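Local coordinates for protein AT27789p (Drosophila melanogaster, PDB 5UZN) that probably binds RNA, including mRNA, as an hnRNP F/H homolog, of which this chain is the third quasi-RNA recognition motif domain, at residues A[20-28]-A[39-49]. Numbering follows the deposited sequence.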
loop_
_atom_site.group_PDB
_atom_site.type_symbol
_atom_site.label_atom_id
_atom_site.label_comp_id
_atom_site.label_asym_id
_atom_site.label_seq_id
_atom_site.Cartn_x
_atom_site.Cartn_y
_atom_site.Cartn_z
ATOM N N TYR A 20 -7.352 1.260 11.189
ATOM C CA TYR A 20 -6.955 0.014 11.831
ATOM C C TYR A 20 -7.860 -1.151 11.450
ATOM O O TYR A 20 -7.554 -2.299 11.804
ATOM C CB TYR A 20 -6.908 0.218 13.346
ATOM C CG TYR A 20 -5.946 1.319 13.795
ATOM C CD1 TYR A 20 -4.812 1.632 13.048
ATOM C CD2 TYR A 20 -6.174 2.042 14.964
ATOM C CE1 TYR A 20 -3.936 2.630 13.452
ATOM C CE2 TYR A 20 -5.293 3.041 15.380
ATOM C CZ TYR A 20 -4.178 3.329 14.612
ATOM O OH TYR A 20 -3.302 4.321 15.006
ATOM N N THR A 21 -8.946 -0.900 10.714
ATOM C CA THR A 21 -9.761 -1.966 10.148
ATOM C C THR A 21 -9.399 -2.302 8.705
ATOM O O THR A 21 -10.065 -3.136 8.099
ATOM C CB THR A 21 -11.257 -1.608 10.207
ATOM O OG1 THR A 21 -11.459 -0.274 9.729
ATOM C CG2 THR A 21 -11.777 -1.716 11.614
ATOM N N SER A 22 -8.367 -1.694 8.129
ATOM C CA SER A 22 -8.014 -1.964 6.734
ATOM C C SER A 22 -6.836 -2.929 6.648
ATOM O O SER A 22 -5.760 -2.655 7.193
ATOM C CB SER A 22 -7.688 -0.668 5.999
ATOM O OG SER A 22 -8.880 0.036 5.698
ATOM N N PHE A 23 -7.032 -4.040 5.938
ATOM C CA PHE A 23 -5.991 -5.045 5.829
ATOM C C PHE A 23 -5.594 -5.227 4.380
ATOM O O PHE A 23 -5.770 -4.299 3.585
ATOM C CB PHE A 23 -6.470 -6.331 6.483
ATOM C CG PHE A 23 -6.838 -6.138 7.918
ATOM C CD1 PHE A 23 -5.847 -6.029 8.877
ATOM C CD2 PHE A 23 -8.172 -5.996 8.304
ATOM C CE1 PHE A 23 -6.165 -5.823 10.199
ATOM C CE2 PHE A 23 -8.499 -5.778 9.628
ATOM C CZ PHE A 23 -7.493 -5.696 10.582
ATOM N N GLU A 24 -5.054 -6.396 4.019
ATOM C CA GLU A 24 -4.463 -6.527 2.690
ATOM C C GLU A 24 -5.490 -6.280 1.593
ATOM O O GLU A 24 -5.212 -5.556 0.633
ATOM C CB GLU A 24 -3.813 -7.903 2.533
ATOM C CG GLU A 24 -2.406 -7.959 3.165
ATOM C CD GLU A 24 -1.765 -9.342 3.146
ATOM O OE1 GLU A 24 -1.240 -9.767 4.201
ATOM O OE2 GLU A 24 -1.769 -9.999 2.083
ATOM N N ASN A 25 -6.694 -6.863 1.715
ATOM C CA ASN A 25 -7.657 -6.715 0.628
ATOM C C ASN A 25 -8.058 -5.262 0.420
ATOM O O ASN A 25 -8.342 -4.864 -0.713
ATOM C CB ASN A 25 -8.876 -7.612 0.863
ATOM C CG ASN A 25 -8.588 -9.080 0.518
ATOM O OD1 ASN A 25 -7.782 -9.386 -0.375
ATOM N ND2 ASN A 25 -9.230 -9.988 1.235
ATOM N N ASP A 26 -8.061 -4.444 1.479
ATOM C CA ASP A 26 -8.322 -3.016 1.285
ATOM C C ASP A 26 -7.196 -2.327 0.516
ATOM O O ASP A 26 -7.449 -1.392 -0.257
ATOM C CB ASP A 26 -8.514 -2.323 2.628
ATOM C CG ASP A 26 -9.964 -2.195 3.017
ATOM O OD1 ASP A 26 -10.794 -2.909 2.429
ATOM O OD2 ASP A 26 -10.270 -1.371 3.909
ATOM N N VAL A 27 -5.945 -2.738 0.733
ATOM C CA VAL A 27 -4.864 -2.160 -0.066
ATOM C C VAL A 27 -5.028 -2.557 -1.523
ATOM O O VAL A 27 -4.948 -1.711 -2.422
ATOM C CB VAL A 27 -3.488 -2.564 0.501
ATOM C CG1 VAL A 27 -2.352 -1.989 -0.346
ATOM C CG2 VAL A 27 -3.343 -1.993 1.893
ATOM N N PHE A 28 -5.308 -3.815 -1.792
ATOM C CA PHE A 28 -5.533 -4.239 -3.150
ATOM C C PHE A 28 -6.669 -3.413 -3.765
ATOM O O PHE A 28 -6.550 -2.949 -4.843
ATOM C CB PHE A 28 -5.779 -5.749 -3.231
ATOM C CG PHE A 28 -4.522 -6.598 -3.152
ATOM C CD1 PHE A 28 -3.638 -6.638 -4.166
ATOM C CD2 PHE A 28 -4.261 -7.368 -2.055
ATOM C CE1 PHE A 28 -2.508 -7.428 -4.102
ATOM C CE2 PHE A 28 -3.139 -8.155 -1.979
ATOM C CZ PHE A 28 -2.257 -8.176 -3.011
ATOM N N VAL A 39 1.329 -7.303 -0.409
ATOM C CA VAL A 39 1.010 -6.210 0.503
ATOM C C VAL A 39 1.375 -6.667 1.899
ATOM O O VAL A 39 1.094 -7.807 2.274
ATOM C CB VAL A 39 -0.488 -5.833 0.489
ATOM C CG1 VAL A 39 -0.778 -4.859 1.649
ATOM C CG2 VAL A 39 -0.878 -5.239 -0.851
ATOM N N ARG A 40 1.972 -5.798 2.616
ATOM C CA ARG A 40 2.314 -6.066 4.070
ATOM C C ARG A 40 1.802 -4.882 5.061
ATOM O O ARG A 40 2.172 -3.677 5.071
ATOM C CB ARG A 40 3.825 -6.139 4.281
ATOM C CG ARG A 40 4.547 -7.173 3.449
ATOM C CD ARG A 40 5.884 -7.526 4.098
ATOM N NE ARG A 40 6.670 -6.342 4.440
ATOM C CZ ARG A 40 7.810 -6.379 5.121
ATOM N NH1 ARG A 40 8.456 -5.250 5.390
ATOM N NH2 ARG A 40 8.301 -7.546 5.541
ATOM N N ILE A 41 0.804 -5.342 5.797
ATOM C CA ILE A 41 0.305 -4.440 6.825
ATOM C C ILE A 41 1.292 -4.468 7.977
ATOM O O ILE A 41 1.784 -5.541 8.329
ATOM C CB ILE A 41 -1.093 -4.892 7.280
ATOM C CG1 ILE A 41 -2.052 -5.020 6.070
ATOM C CG2 ILE A 41 -1.577 -3.994 8.412
ATOM C CD1 ILE A 41 -2.339 -3.664 5.274
ATOM N N ASN A 42 1.623 -3.295 8.539
ATOM C CA ASN A 42 2.553 -3.200 9.659
ATOM C C ASN A 42 1.817 -3.210 10.995
ATOM O O ASN A 42 0.783 -2.554 11.163
ATOM C CB ASN A 42 3.406 -1.930 9.561
ATOM C CG ASN A 42 4.385 -1.976 8.415
ATOM O OD1 ASN A 42 5.007 -3.005 8.167
ATOM N ND2 ASN A 42 4.510 -0.870 7.687
ATOM N N TYR A 43 2.373 -3.949 11.953
ATOM C CA TYR A 43 1.844 -4.049 13.307
ATOM C C TYR A 43 2.961 -3.752 14.299
ATOM O O TYR A 43 4.143 -3.738 13.946
ATOM C CB TYR A 43 1.262 -5.452 13.593
ATOM C CG TYR A 43 0.220 -5.944 12.612
ATOM C CD1 TYR A 43 0.580 -6.396 11.353
ATOM C CD2 TYR A 43 -1.132 -5.980 12.958
ATOM C CE1 TYR A 43 -0.373 -6.863 10.457
ATOM C CE2 TYR A 43 -2.095 -6.431 12.054
ATOM C CZ TYR A 43 -1.701 -6.877 10.807
ATOM O OH TYR A 43 -2.617 -7.334 9.876
ATOM N N ASN A 44 2.588 -3.522 15.558
ATOM C CA ASN A 44 3.582 -3.592 16.627
ATOM C C ASN A 44 3.799 -5.048 17.073
ATOM O O ASN A 44 3.189 -5.991 16.552
ATOM C CB ASN A 44 3.173 -2.711 17.804
ATOM C CG ASN A 44 1.894 -3.184 18.493
ATOM O OD1 ASN A 44 1.479 -4.350 18.398
ATOM N ND2 ASN A 44 1.267 -2.267 19.203
ATOM N N LYS A 45 4.676 -5.247 18.072
ATOM C CA LYS A 45 5.005 -6.613 18.484
ATOM C C LYS A 45 3.867 -7.328 19.219
ATOM O O LYS A 45 3.979 -8.538 19.452
ATOM C CB LYS A 45 6.263 -6.634 19.363
ATOM C CG LYS A 45 6.072 -6.117 20.790
ATOM C CD LYS A 45 7.412 -6.117 21.521
ATOM C CE LYS A 45 7.317 -5.579 22.939
ATOM N NZ LYS A 45 8.677 -5.508 23.565
ATOM N N LYS A 46 2.787 -6.642 19.587
ATOM C CA LYS A 46 1.637 -7.302 20.210
ATOM C C LYS A 46 0.509 -7.557 19.213
ATOM O O LYS A 46 -0.584 -8.006 19.607
ATOM C CB LYS A 46 1.105 -6.480 21.390
ATOM C CG LYS A 46 2.085 -6.201 22.545
ATOM C CD LYS A 46 2.688 -7.471 23.124
ATOM C CE LYS A 46 2.962 -7.321 24.620
ATOM N NZ LYS A 46 4.214 -8.031 25.060
ATOM N N GLY A 47 0.743 -7.280 17.936
ATOM C CA GLY A 47 -0.245 -7.556 16.918
ATOM C C GLY A 47 -1.260 -6.457 16.699
ATOM O O GLY A 47 -2.326 -6.737 16.150
ATOM N N LEU A 48 -0.964 -5.222 17.105
ATOM C CA LEU A 48 -1.844 -4.080 16.864
ATOM C C LEU A 48 -1.492 -3.377 15.560
ATOM O O LEU A 48 -0.340 -2.970 15.367
ATOM C CB LEU A 48 -1.751 -3.071 18.001
ATOM C CG LEU A 48 -2.145 -3.531 19.399
ATOM C CD1 LEU A 48 -2.255 -2.314 20.301
ATOM C CD2 LEU A 48 -3.452 -4.295 19.321
ATOM N N HIS A 49 -2.500 -3.203 14.697
ATOM C CA HIS A 49 -2.379 -2.444 13.448
ATOM C C HIS A 49 -1.683 -1.112 13.700
ATOM O O HIS A 49 -2.086 -0.343 14.574
ATOM C CB HIS A 49 -3.788 -2.214 12.863
ATOM C CG HIS A 49 -3.831 -1.947 11.385
ATOM N ND1 HIS A 49 -3.139 -0.918 10.783
ATOM C CD2 HIS A 49 -4.533 -2.554 10.394
ATOM C CE1 HIS A 49 -3.400 -0.911 9.484
ATOM N NE2 HIS A 49 -4.244 -1.895 9.222
HETATM O O HOH W 1 -0.059 -7.977 5.786
HETATM O O HOH W 2 0.098 -9.820 -0.014
#
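Y20 lays its CA over one face of the H49 imidazole, 3.9 Å from the centroid and 18° off the ring normal, a CH-pi contact; I41 CG2 covers the opposite face. At the ring edge, S22 O accepts a hydrogen bond from H49 NE2 (2.6 Å, N-H...O angle 157°), lying nearly in the imidazole plane. A chi1 of -157° swings the H49 ring away from its own backbone N toward loop 20-22, while G51 N bonds to ND1, so both ring nitrogens are engaged, restricting rotation. An alanine at H49 would remove the imidazole, probably leaving S22 O without this donor and opening a gap between Y20 and I41. F23, the N-cap residue, turns its ring edge to Y43 OH (CD1 to OH 3.6 Å). E24 reaches the outer edge of strand 39-43 through waters: one donates to OE1 (2.7 Å) and accepts from I41 N (2.8 Å); another lies between OE2 and V39 N. V27 CG1 meets V39 CG2 at 3.6 Å; V39 CG2 also sits over one F28 ring face, 4.0 Å from its centroid. The loop and helix 24-31 pack on outermost strand 38-43 of the RRM sheet, V27 also touching M15 of strand 11-16.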